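Local coordinates for protein double Glycine Motif Protease domain from AMS/PCAT Transporter (Lachnospiraceae bacterium C6A11, PDB 6MPZ) that probably cleaves the leader peptide from lantibiotic-type precursors behind a double-glycine motif, as the C39 cysteine peptidase domain of a peptide-exporting transporter, at residues A[8-14]-A[89-93]; A[35-41]-A[70-74]; A[47-52]-A[67-71]. All blocks are in the same frame, centred on the assembly; numbering follows the deposited sequence.

Interaction 1. Residues A[8-14]-A[89-93]; sequences PVTRGRA and GTFPC
V9 and F91 face each other as an antiparallel hydrogen-bonded pair, a single bridge between two loops. V9 N gives to F91 O at 2.9 Å, and F91 N returns to V9 O at 2.8 Å. F91 CB sits 4.2 Å from A14 CB. Further out, V9 O lies 3.4 Å from CD2 of F91 and G12 O 4.0 Å from the same atom, both obliquely to the ring. CG beside the backbone N and anti to the carbonyl carbon (chi1 -44°) puts CD2 near these two oxygens. At the tip, F91 CZ lies 4.1 Å from G89 C, which backs one face of the ring toward its rim. In this papain-like C39 domain, the bridge ties the N-terminal arm to the loop between helix 82-88 and strand 93-97, and the F91 side chain also touches L105 of strand 101-109. P92, behind a cis peptide bond, sets its CD 4.0 Å from A14 CB, and Y38 packs on both residues. At the other end P8 CB rests near T90 OG1. G12 O is buried here with no polar partner in the model.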
ATOM      1  N   PRO A   8       5.344   7.931   9.816  1.00 40.18           N
ATOM      2  CA  PRO A   8       5.188   6.488   9.722  1.00 39.17           C
ATOM      3  C   PRO A   8       5.616   5.810  11.020  1.00 38.86           C
ATOM      4  O   PRO A   8       6.439   6.328  11.756  1.00 40.43           O
ATOM      5  CB  PRO A   8       6.113   6.083   8.560  1.00 38.73           C
ATOM      6  CG  PRO A   8       6.723   7.322   8.008  1.00 38.39           C
ATOM      7  CD  PRO A   8       6.462   8.426   8.972  1.00 42.11           C
ATOM      8  N   VAL A   9       5.020   4.659  11.281  1.00 36.44           N
ATOM      9  CA  VAL A   9       5.350   3.818  12.390  1.00 35.52           C
ATOM     10  C   VAL A   9       6.407   2.838  11.923  1.00 36.09           C
ATOM     11  O   VAL A   9       6.257   2.173  10.886  1.00 36.36           O
ATOM     12  CB  VAL A   9       4.076   3.055  12.842  1.00 38.25           C
ATOM     13  CG1 VAL A   9       4.384   1.883  13.782  1.00 38.36           C
ATOM     14  CG2 VAL A   9       3.122   4.059  13.499  1.00 43.19           C
ATOM     15  N   THR A  10       7.462   2.710  12.701  1.00 38.04           N
ATOM     16  CA  THR A  10       8.496   1.706  12.461  1.00 38.93           C
ATOM     17  C   THR A  10       8.478   0.560  13.461  1.00 43.89           C
ATOM     18  O   THR A  10       9.222  -0.390  13.264  1.00 41.48           O
ATOM     19  CB  THR A  10       9.877   2.331  12.548  1.00 38.26           C
ATOM     20  OG1 THR A  10      10.241   2.447  13.913  1.00 40.22           O
ATOM     21  CG2 THR A  10       9.905   3.723  11.925  1.00 39.53           C
ATOM     22  N   ARG A  11       7.667   0.652  14.531  1.00 54.05           N
ATOM     23  CA  ARG A  11       7.742  -0.295  15.669  1.00 57.98           C
ATOM     24  C   ARG A  11       6.564  -1.259  15.733  1.00 57.37           C
ATOM     25  O   ARG A  11       6.752  -2.454  15.544  1.00 75.57           O
ATOM     26  CB  ARG A  11       7.883   0.451  16.988  1.00 63.19           C
ATOM     27  CG  ARG A  11       8.934  -0.180  17.929  1.00 69.82           C
ATOM     28  CD  ARG A  11      10.164   0.652  18.284  1.00 73.20           C
ATOM     29  NE  ARG A  11      11.415   0.243  17.618  1.00 79.45           N
ATOM     30  CZ  ARG A  11      12.604   0.809  17.799  1.00 80.41           C
ATOM     31  NH1 ARG A  11      12.778   1.811  18.661  1.00 84.95           N
ATOM     32  NH2 ARG A  11      13.652   0.356  17.112  1.00 74.47           N
ATOM     33  N   GLY A  12       5.366  -0.767  16.005  1.00 54.83           N
ATOM     34  CA  GLY A  12       4.212  -1.658  16.180  1.00 52.51           C
ATOM     35  C   GLY A  12       3.349  -1.599  14.952  1.00 48.15           C
ATOM     36  O   GLY A  12       3.827  -1.818  13.877  1.00 47.67           O
ATOM     37  N   ARG A  13       2.084  -1.250  15.126  1.00 49.59           N
ATOM     38  CA  ARG A  13       1.125  -1.190  14.047  1.00 48.82           C
ATOM     39  C   ARG A  13       0.589   0.235  13.915  1.00 48.49           C
ATOM     40  O   ARG A  13       0.483   0.959  14.894  1.00 49.67           O
ATOM     41  CB  ARG A  13      -0.004  -2.174  14.294  1.00 47.22           C
ATOM     42  CG  ARG A  13       0.489  -3.605  14.344  1.00 53.64           C
ATOM     43  CD  ARG A  13      -0.588  -4.584  14.817  1.00 55.83           C
ATOM     44  NE  ARG A  13      -0.903  -4.403  16.234  1.00 56.12           N
ATOM     45  CZ  ARG A  13      -2.049  -4.753  16.820  1.00 62.46           C
ATOM     46  NH1 ARG A  13      -3.049  -5.352  16.140  1.00 66.45           N
ATOM     47  NH2 ARG A  13      -2.200  -4.526  18.127  1.00 61.78           N
ATOM     48  N   ALA A  14       0.275   0.623  12.679  1.00 43.98           N
ATOM     49  CA  ALA A  14      -0.343   1.923  12.369  1.00 40.71           C
ATOM     50  C   ALA A  14      -1.858   1.767  12.482  1.00 40.54           C
ATOM     51  O   ALA A  14      -2.430   0.731  12.074  1.00 35.80           O
ATOM     52  CB  ALA A  14       0.011   2.383  10.972  1.00 37.30           C
ATOM     53  N   GLY A  89      10.485  -2.483   7.034  1.00 24.70           N
ATOM     54  CA  GLY A  89       9.284  -1.781   6.589  1.00 28.36           C
ATOM     55  C   GLY A  89       8.871  -0.637   7.491  1.00 29.18           C
ATOM     56  O   GLY A  89       9.226  -0.629   8.642  1.00 34.26           O
ATOM     57  N   THR A  90       8.117   0.327   6.973  1.00 29.40           N
ATOM     58  CA  THR A  90       7.457   1.323   7.790  1.00 28.17           C
ATOM     59  C   THR A  90       5.995   1.308   7.401  1.00 27.84           C
ATOM     60  O   THR A  90       5.659   0.922   6.274  1.00 25.91           O
ATOM     61  CB  THR A  90       8.078   2.700   7.561  1.00 29.39           C
ATOM     62  OG1 THR A  90       7.712   3.198   6.256  1.00 28.24           O
ATOM     63  CG2 THR A  90       9.573   2.580   7.670  1.00 29.50           C
ATOM     64  N   PHE A  91       5.134   1.724   8.338  1.00 28.37           N
ATOM     65  CA  PHE A  91       3.688   1.518   8.244  1.00 28.47           C
ATOM     66  C   PHE A  91       2.905   2.812   8.416  1.00 28.64           C
ATOM     67  O   PHE A  91       3.307   3.679   9.190  1.00 30.90           O
ATOM     68  CB  PHE A  91       3.244   0.431   9.216  1.00 31.80           C
ATOM     69  CG  PHE A  91       4.153  -0.761   9.198  1.00 30.97           C
ATOM     70  CD1 PHE A  91       4.139  -1.629   8.136  1.00 32.51           C
ATOM     71  CD2 PHE A  91       5.087  -0.982  10.226  1.00 32.28           C
ATOM     72  CE1 PHE A  91       5.021  -2.726   8.087  1.00 31.81           C
ATOM     73  CE2 PHE A  91       5.972  -2.065  10.183  1.00 30.56           C
ATOM     74  CZ  PHE A  91       5.933  -2.948   9.106  1.00 30.12           C
ATOM     75  N   PRO A  92       1.814   2.992   7.658  1.00 29.19           N
ATOM     76  CA  PRO A  92       1.311   2.005   6.679  1.00 28.95           C
ATOM     77  C   PRO A  92       2.146   2.026   5.384  1.00 25.73           C
ATOM     78  O   PRO A  92       2.846   3.015   5.091  1.00 24.73           O
ATOM     79  CB  PRO A  92      -0.103   2.520   6.400  1.00 28.66           C
ATOM     80  CG  PRO A  92       0.070   4.008   6.471  1.00 26.74           C
ATOM     81  CD  PRO A  92       1.025   4.234   7.609  1.00 27.78           C
ATOM     82  N   CYS A  93       2.075   0.949   4.650  1.00 24.66           N
ATOM     83  CA  CYS A  93       2.702   0.821   3.324  1.00 26.60           C
ATOM     84  C   CYS A  93       1.720   0.010   2.474  1.00 27.00           C
ATOM     85  O   CYS A  93       0.820  -0.683   3.026  1.00 27.02           O
ATOM     86  CB  CYS A  93       4.082   0.098   3.381  1.00 26.83           C
ATOM     87  SG  CYS A  93       4.061  -1.597   4.078  1.00 29.67           S
TER

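Interaction 2. Residues A[35-41]-A[70-74]; sequences VLAYYKK and NYGLE
L73 carries most of this contact, sending its two methyls to different neighbours on the end of helix 27-38. L73 CD1 lies 4.1 Å from L36 CD2 and 4.2 Å from V35 CG1. L73 CD2 lies over one face of the Y39 ring, a CH-pi contact 4.1 Å from the centroid and 21° off the normal. Y38 CD2 covers the opposite face, over the ring centre, and V35 CG1 sits at the edge in the ring plane, which leaves Y39 little freedom to turn. L36 forks against Y71: L36 CD1 comes obliquely to the ring at Y71 CD2, 3.6 Å away, while the other methyl, L36 CD2, reaches the root of the same side chain at CB. L36 meets the Y71 side chain nearly perpendicularly.

Both segments are helix ends, and both close with a Schellman motif. K40 is the C-prime residue of helix 27-38, with K41 N bonded to L36 O; G72 plays that part for helix 61-70, ahead of strand 74-79. K41 and Y71, next to these two caps, are the nearest pair of CA atoms between the segments, 7.6 Å apart, inside the C39 peptidase domain.

Toward the partly exposed side the packing gives way to a single polar link. K41 and L73 run alongside each other, pointing opposite ways, with K41 CE 3.7 Å from L73 CD2; K41 then bends at its last torsion (chi4 -66°) to bring NZ to Y71 O. At 3.3 Å that hydrogen bond is weak, although it places a positive charge at the C-terminal end of helix 61-70, where the helix dipole would probably welcome it. Y71 sends its hydroxyl the other way, to D51 of helix 45-52, and L36 and Y71 both touch V48 of that helix.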
ATOM      1  N   VAL A  35      -3.932   5.225   2.955  1.00 26.39           N
ATOM      2  CA  VAL A  35      -2.638   5.868   3.295  1.00 28.44           C
ATOM      3  C   VAL A  35      -2.774   7.399   3.423  1.00 28.18           C
ATOM      4  O   VAL A  35      -2.274   7.988   4.374  1.00 29.54           O
ATOM      5  CB  VAL A  35      -1.455   5.511   2.333  1.00 26.31           C
ATOM      6  CG1 VAL A  35      -0.189   6.288   2.701  1.00 24.96           C
ATOM      7  CG2 VAL A  35      -1.123   4.044   2.387  1.00 26.77           C
ATOM      8  N   LEU A  36      -3.453   8.014   2.472  1.00 27.14           N
ATOM      9  CA  LEU A  36      -3.783   9.440   2.536  1.00 32.07           C
ATOM     10  C   LEU A  36      -4.558   9.843   3.810  1.00 30.77           C
ATOM     11  O   LEU A  36      -4.234  10.846   4.453  1.00 26.05           O
ATOM     12  CB  LEU A  36      -4.565   9.853   1.280  1.00 33.26           C
ATOM     13  CG  LEU A  36      -3.684   9.870   0.005  1.00 32.74           C
ATOM     14  CD1 LEU A  36      -4.546   9.895  -1.270  1.00 34.42           C
ATOM     15  CD2 LEU A  36      -2.678  11.042   0.033  1.00 33.51           C
ATOM     16  N   ALA A  37      -5.542   9.020   4.183  1.00 31.48           N
ATOM     17  CA  ALA A  37      -6.341   9.230   5.383  1.00 30.01           C
ATOM     18  C   ALA A  37      -5.510   9.120   6.669  1.00 29.64           C
ATOM     19  O   ALA A  37      -5.752   9.866   7.594  1.00 27.69           O
ATOM     20  CB  ALA A  37      -7.519   8.259   5.399  1.00 32.29           C
ATOM     21  N   TYR A  38      -4.509   8.220   6.704  1.00 30.99           N
ATOM     22  CA  TYR A  38      -3.578   8.108   7.841  1.00 29.18           C
ATOM     23  C   TYR A  38      -2.836   9.436   8.058  1.00 29.31           C
ATOM     24  O   TYR A  38      -2.638   9.859   9.209  1.00 28.25           O
ATOM     25  CB  TYR A  38      -2.572   6.955   7.635  1.00 29.93           C
ATOM     26  CG  TYR A  38      -1.483   6.844   8.688  1.00 28.62           C
ATOM     27  CD1 TYR A  38      -1.698   6.154   9.895  1.00 31.36           C
ATOM     28  CD2 TYR A  38      -0.248   7.457   8.507  1.00 30.12           C
ATOM     29  CE1 TYR A  38      -0.681   6.049  10.866  1.00 30.05           C
ATOM     30  CE2 TYR A  38       0.773   7.375   9.470  1.00 27.92           C
ATOM     31  CZ  TYR A  38       0.561   6.703  10.650  1.00 27.29           C
ATOM     32  OH  TYR A  38       1.607   6.619  11.549  1.00 24.30           O
ATOM     33  N   TYR A  39      -2.431  10.084   6.964  1.00 28.82           N
ATOM     34  CA  TYR A  39      -1.707  11.386   7.042  1.00 31.92           C
ATOM     35  C   TYR A  39      -2.665  12.582   7.031  1.00 33.99           C
ATOM     36  O   TYR A  39      -2.211  13.729   7.014  1.00 32.59           O
ATOM     37  CB  TYR A  39      -0.694  11.506   5.900  1.00 33.69           C
ATOM     38  CG  TYR A  39       0.459  10.540   6.033  1.00 35.16           C
ATOM     39  CD1 TYR A  39       1.486  10.790   6.937  1.00 37.24           C
ATOM     40  CD2 TYR A  39       0.519   9.357   5.265  1.00 33.79           C
ATOM     41  CE1 TYR A  39       2.561   9.902   7.074  1.00 38.56           C
ATOM     42  CE2 TYR A  39       1.569   8.465   5.400  1.00 32.45           C
ATOM     43  CZ  TYR A  39       2.595   8.737   6.306  1.00 34.25           C
ATOM     44  OH  TYR A  39       3.650   7.871   6.475  1.00 37.03           O
ATOM     45  N   LYS A  40      -3.976  12.302   7.076  1.00 35.66           N
ATOM     46  CA  LYS A  40      -5.031  13.311   7.032  1.00 40.42           C
ATOM     47  C   LYS A  40      -4.960  14.193   5.774  1.00 36.82           C
ATOM     48  O   LYS A  40      -5.230  15.380   5.841  1.00 34.74           O
ATOM     49  CB  LYS A  40      -5.065  14.138   8.335  1.00 42.68           C
ATOM     50  CG  LYS A  40      -5.567  13.316   9.538  1.00 46.77           C
ATOM     51  CD  LYS A  40      -5.009  13.664  10.888  1.00 49.24           C
ATOM     52  CE  LYS A  40      -5.555  14.939  11.471  1.00 49.48           C
ATOM     53  NZ  LYS A  40      -5.477  14.837  12.956  1.00 50.98           N
ATOM     54  N   LYS A  41      -4.587  13.597   4.640  1.00 35.63           N
ATOM     55  CA  LYS A  41      -4.659  14.271   3.326  1.00 36.82           C
ATOM     56  C   LYS A  41      -5.963  13.902   2.707  1.00 35.74           C
ATOM     57  O   LYS A  41      -6.164  12.776   2.279  1.00 39.38           O
ATOM     58  CB  LYS A  41      -3.476  13.922   2.433  1.00 36.35           C
ATOM     59  CG  LYS A  41      -2.199  14.592   2.932  1.00 38.62           C
ATOM     60  CD  LYS A  41      -0.973  13.933   2.319  1.00 44.43           C
ATOM     61  CE  LYS A  41       0.318  14.499   2.890  1.00 51.12           C
ATOM     62  NZ  LYS A  41       0.453  15.933   2.490  1.00 55.31           N
ATOM     63  N   ASN A  70       2.208  13.612  -6.040  1.00 38.69           N
ATOM     64  CA  ASN A  70       1.455  14.838  -6.308  1.00 44.78           C
ATOM     65  C   ASN A  70       0.627  15.285  -5.100  1.00 45.94           C
ATOM     66  O   ASN A  70       0.387  16.476  -4.933  1.00 45.70           O
ATOM     67  CB  ASN A  70       0.559  14.704  -7.547  1.00 47.57           C
ATOM     68  CG  ASN A  70       1.349  14.787  -8.856  1.00 52.77           C
ATOM     69  OD1 ASN A  70       1.034  14.089  -9.814  1.00 59.37           O
ATOM     70  ND2 ASN A  70       2.377  15.646  -8.908  1.00 55.76           N
ATOM     71  N   TYR A  71       0.214  14.350  -4.244  1.00 43.80           N
ATOM     72  CA  TYR A  71      -0.469  14.703  -2.984  1.00 44.09           C
ATOM     73  C   TYR A  71       0.478  15.046  -1.825  1.00 41.75           C
ATOM     74  O   TYR A  71       0.034  15.139  -0.685  1.00 42.09           O
ATOM     75  CB  TYR A  71      -1.389  13.567  -2.531  1.00 44.25           C
ATOM     76  CG  TYR A  71      -2.446  13.135  -3.519  1.00 44.68           C
ATOM     77  CD1 TYR A  71      -3.215  14.067  -4.233  1.00 42.80           C
ATOM     78  CD2 TYR A  71      -2.725  11.768  -3.693  1.00 47.67           C
ATOM     79  CE1 TYR A  71      -4.201  13.657  -5.112  1.00 40.53           C
ATOM     80  CE2 TYR A  71      -3.707  11.338  -4.575  1.00 48.68           C
ATOM     81  CZ  TYR A  71      -4.447  12.278  -5.277  1.00 48.10           C
ATOM     82  OH  TYR A  71      -5.426  11.803  -6.133  1.00 45.38           O
ATOM     83  N   GLY A  72       1.776  15.204  -2.092  1.00 44.27           N
ATOM     84  CA  GLY A  72       2.723  15.701  -1.077  1.00 44.48           C
ATOM     85  C   GLY A  72       3.480  14.655  -0.267  1.00 47.95           C
ATOM     86  O   GLY A  72       4.266  15.004   0.601  1.00 52.93           O
ATOM     87  N   LEU A  73       3.265  13.373  -0.557  1.00 45.09           N
ATOM     88  CA  LEU A  73       4.018  12.311   0.086  1.00 37.23           C
ATOM     89  C   LEU A  73       5.256  11.953  -0.719  1.00 37.05           C
ATOM     90  O   LEU A  73       5.221  11.884  -1.943  1.00 36.01           O
ATOM     91  CB  LEU A  73       3.135  11.061   0.242  1.00 35.74           C
ATOM     92  CG  LEU A  73       1.897  11.177   1.128  1.00 30.77           C
ATOM     93  CD1 LEU A  73       1.102   9.890   1.041  1.00 30.39           C
ATOM     94  CD2 LEU A  73       2.313  11.446   2.553  1.00 31.04           C
ATOM     95  N   GLU A  74       6.355  11.709  -0.026  1.00 36.51           N
ATOM     96  CA  GLU A  74       7.490  11.072  -0.652  1.00 37.13           C
ATOM     97  C   GLU A  74       7.120   9.586  -0.762  1.00 35.23           C
ATOM     98  O   GLU A  74       6.554   9.007   0.177  1.00 33.59           O
ATOM     99  CB  GLU A  74       8.743  11.262   0.182  1.00 43.44           C
ATOM    100  CG  GLU A  74       9.995  10.945  -0.587  1.00 50.90           C
ATOM    101  CD  GLU A  74      11.078  10.326   0.265  1.00 58.79           C
ATOM    102  OE1 GLU A  74      11.435  10.910   1.313  1.00 62.86           O
ATOM    103  OE2 GLU A  74      11.553   9.245  -0.132  1.00 64.44           O
TER

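Interaction 3. Residues A[47-52]-A[67-71]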
ATOM      1  N   GLN A  47     -11.413  11.133  -7.006  1.00 25.62           N
ATOM      2  CA  GLN A  47     -10.208  11.760  -7.521  1.00 25.22           C
ATOM      3  C   GLN A  47      -9.011  10.787  -7.477  1.00 27.03           C
ATOM      4  O   GLN A  47      -8.235  10.715  -8.435  1.00 24.28           O
ATOM      5  CB  GLN A  47      -9.920  13.058  -6.729  1.00 24.77           C
ATOM      6  CG  GLN A  47      -8.839  13.940  -7.353  1.00 23.41           C
ATOM      7  CD  GLN A  47      -9.247  14.500  -8.691  1.00 24.46           C
ATOM      8  OE1 GLN A  47     -10.276  15.182  -8.765  1.00 25.73           O
ATOM      9  NE2 GLN A  47      -8.455  14.231  -9.773  1.00 25.84           N
ATOM     10  N   VAL A  48      -8.893  10.014  -6.387  1.00 30.88           N
ATOM     11  CA  VAL A  48      -7.791   9.069  -6.216  1.00 30.64           C
ATOM     12  C   VAL A  48      -7.812   7.999  -7.338  1.00 32.60           C
ATOM     13  O   VAL A  48      -6.755   7.629  -7.876  1.00 28.28           O
ATOM     14  CB  VAL A  48      -7.794   8.394  -4.819  1.00 29.95           C
ATOM     15  CG1 VAL A  48      -6.637   7.400  -4.689  1.00 31.91           C
ATOM     16  CG2 VAL A  48      -7.759   9.415  -3.673  1.00 29.87           C
ATOM     17  N   ARG A  49      -8.999   7.502  -7.669  1.00 39.13           N
ATOM     18  CA  ARG A  49      -9.144   6.474  -8.716  1.00 41.11           C
ATOM     19  C   ARG A  49      -8.558   6.989 -10.018  1.00 40.84           C
ATOM     20  O   ARG A  49      -7.775   6.323 -10.675  1.00 39.33           O
ATOM     21  CB  ARG A  49     -10.594   6.177  -9.019  1.00 44.03           C
ATOM     22  CG  ARG A  49     -11.383   5.422  -7.996  1.00 49.63           C
ATOM     23  CD  ARG A  49     -12.733   5.055  -8.601  1.00 53.81           C
ATOM     24  NE  ARG A  49     -13.690   4.735  -7.565  1.00 62.39           N
ATOM     25  CZ  ARG A  49     -14.815   5.396  -7.278  1.00 61.97           C
ATOM     26  NH1 ARG A  49     -15.221   6.469  -7.958  1.00 60.73           N
ATOM     27  NH2 ARG A  49     -15.568   4.934  -6.278  1.00 65.47           N
ATOM     28  N   VAL A  50      -8.977   8.189 -10.368  1.00 40.59           N
ATOM     29  CA  VAL A  50      -8.585   8.820 -11.620  1.00 43.69           C
ATOM     30  C   VAL A  50      -7.102   9.152 -11.615  1.00 39.39           C
ATOM     31  O   VAL A  50      -6.449   8.970 -12.620  1.00 37.12           O
ATOM     32  CB  VAL A  50      -9.516  10.043 -11.890  1.00 41.15           C
ATOM     33  CG1 VAL A  50      -8.770  11.257 -12.387  1.00 41.27           C
ATOM     34  CG2 VAL A  50     -10.621   9.602 -12.830  1.00 41.13           C
ATOM     35  N   ASP A  51      -6.576   9.626 -10.490  1.00 36.21           N
ATOM     36  CA  ASP A  51      -5.143   9.938 -10.394  1.00 37.13           C
ATOM     37  C   ASP A  51      -4.272   8.689 -10.358  1.00 38.04           C
ATOM     38  O   ASP A  51      -3.151   8.743 -10.784  1.00 39.17           O
ATOM     39  CB  ASP A  51      -4.832  10.818  -9.193  1.00 40.45           C
ATOM     40  CG  ASP A  51      -5.523  12.172  -9.270  1.00 39.72           C
ATOM     41  OD1 ASP A  51      -5.969  12.558 -10.348  1.00 43.01           O
ATOM     42  OD2 ASP A  51      -5.611  12.855  -8.251  1.00 42.66           O
ATOM     43  N   CYS A  52      -4.799   7.557  -9.894  1.00 37.35           N
ATOM     44  CA  CYS A  52      -4.061   6.297  -9.952  1.00 35.99           C
ATOM     45  C   CYS A  52      -4.135   5.649 -11.320  1.00 37.54           C
ATOM     46  O   CYS A  52      -3.442   4.666 -11.584  1.00 34.73           O
ATOM     47  CB  CYS A  52      -4.585   5.319  -8.890  1.00 36.56           C
ATOM     48  SG  CYS A  52      -4.030   5.781  -7.229  1.00 34.73           S
ATOM     49  N   ALA A  67       0.840   9.352  -8.153  1.00 27.42           N
ATOM     50  CA  ALA A  67      -0.325  10.013  -7.538  1.00 30.04           C
ATOM     51  C   ALA A  67      -0.018  10.405  -6.082  1.00 32.28           C
ATOM     52  O   ALA A  67      -0.309  11.520  -5.680  1.00 33.35           O
ATOM     53  CB  ALA A  67      -1.560   9.110  -7.616  1.00 30.76           C
ATOM     54  N   ALA A  68       0.645   9.519  -5.320  1.00 32.21           N
ATOM     55  CA  ALA A  68       1.010   9.814  -3.929  1.00 33.90           C
ATOM     56  C   ALA A  68       1.929  11.044  -3.847  1.00 33.24           C
ATOM     57  O   ALA A  68       1.783  11.890  -2.953  1.00 34.34           O
ATOM     58  CB  ALA A  68       1.684   8.606  -3.313  1.00 32.50           C
ATOM     59  N   ARG A  69       2.864  11.133  -4.789  1.00 33.16           N
ATOM     60  CA  ARG A  69       3.837  12.246  -4.850  1.00 36.60           C
ATOM     61  C   ARG A  69       3.185  13.576  -5.134  1.00 37.20           C
ATOM     62  O   ARG A  69       3.571  14.559  -4.536  1.00 40.52           O
ATOM     63  CB  ARG A  69       4.921  11.986  -5.888  1.00 37.20           C
ATOM     64  CG  ARG A  69       5.952  10.973  -5.450  1.00 40.51           C
ATOM     65  CD  ARG A  69       7.053  10.815  -6.510  1.00 43.55           C
ATOM     66  NE  ARG A  69       7.771   9.543  -6.340  1.00 42.07           N
ATOM     67  CZ  ARG A  69       7.848   8.546  -7.221  1.00 41.85           C
ATOM     68  NH1 ARG A  69       7.279   8.616  -8.410  1.00 42.14           N
ATOM     69  NH2 ARG A  69       8.541   7.453  -6.908  1.00 41.55           N
ATOM     70  N   ASN A  70       2.208  13.612  -6.040  1.00 38.69           N
ATOM     71  CA  ASN A  70       1.455  14.838  -6.308  1.00 44.78           C
ATOM     72  C   ASN A  70       0.627  15.285  -5.100  1.00 45.94           C
ATOM     73  O   ASN A  70       0.387  16.476  -4.933  1.00 45.70           O
ATOM     74  CB  ASN A  70       0.559  14.704  -7.547  1.00 47.57           C
ATOM     75  CG  ASN A  70       1.349  14.787  -8.856  1.00 52.77           C
ATOM     76  OD1 ASN A  70       1.034  14.089  -9.814  1.00 59.37           O
ATOM     77  ND2 ASN A  70       2.377  15.646  -8.908  1.00 55.76           N
ATOM     78  N   TYR A  71       0.214  14.350  -4.244  1.00 43.80           N
ATOM     79  CA  TYR A  71      -0.469  14.703  -2.984  1.00 44.09           C
ATOM     80  C   TYR A  71       0.478  15.046  -1.825  1.00 41.75           C
ATOM     81  O   TYR A  71       0.034  15.139  -0.685  1.00 42.09           O
ATOM     82  CB  TYR A  71      -1.389  13.567  -2.531  1.00 44.25           C
ATOM     83  CG  TYR A  71      -2.446  13.135  -3.519  1.00 44.68           C
ATOM     84  CD1 TYR A  71      -3.215  14.067  -4.233  1.00 42.80           C
ATOM     85  CD2 TYR A  71      -2.725  11.768  -3.693  1.00 47.67           C
ATOM     86  CE1 TYR A  71      -4.201  13.657  -5.112  1.00 40.53           C
ATOM     87  CE2 TYR A  71      -3.707  11.338  -4.575  1.00 48.68           C
ATOM     88  CZ  TYR A  71      -4.447  12.278  -5.277  1.00 48.10           C
ATOM     89  OH  TYR A  71      -5.426  11.803  -6.133  1.00 45.38           O
TER
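D51 and A67 mark the closest backbone approach, their CA atoms 5.6 Å apart, where helix 45-52 comes up against the last turn of helix 61-70. The small methyl of A67 is consistent with so close an approach: its CB lies 3.6 Å from D51 O and 4.0 Å from D51 CB. C52 SG touches the same methyl, A67 CB, from the next position along the helix, at 4.2 Å, and C52 itself leans on L32 of helix 27-38.

One turn further along, Y71 spans the wider gap between the helices with the full length of its side chain. Its hydroxyl arrives beside V48, 3.6 Å from V48 CA, and gives a hydrogen bond to D51 OD2. The modelled separation of OH and OD2 is 2.4 Å, very short, so the exact length is doubtful. The carboxylate and ring planes are turned 43° from each other. D51 keeps CG beside its own backbone N (chi1 -62°), which swings the carboxylate across to the tyrosine. Its other oxygen, OD1, receives Q47 NE2 at 3.1 Å, on the syn side but 31° out of the carboxylate plane; D51 OD1 itself lies almost in the plane of the Q47 amide.

Y71 thus addresses one oxygen of D51, and Q47, one turn earlier on the same helix, the other. If the short OH to OD2 contact is real, this pairing would restrain the rotation of the carboxylate and probably favour its charged form, though the modelled length is not reliable evidence for either.

In the fold
Interactions 2 and 3 share Y71, which carries contacts in both, and lie with their centres about 10 Å apart: the end of helix 61-70 meets both helix 27-38 and helix 45-52, which touch each other through L36 and V48. Interaction 1 is joined to interaction 2 through Y38 and Y39, which pack on P8, V9, A14 and P92, but stays clear of interaction 3, nearest atoms about 10 Å away. All three are partly buried. Interaction 1 relies on paired backbone bonds between loops, interaction 2 mostly on buried apolar side chains, and interaction 3 on a carboxylate toward the surface beside a buried alanine and cysteine.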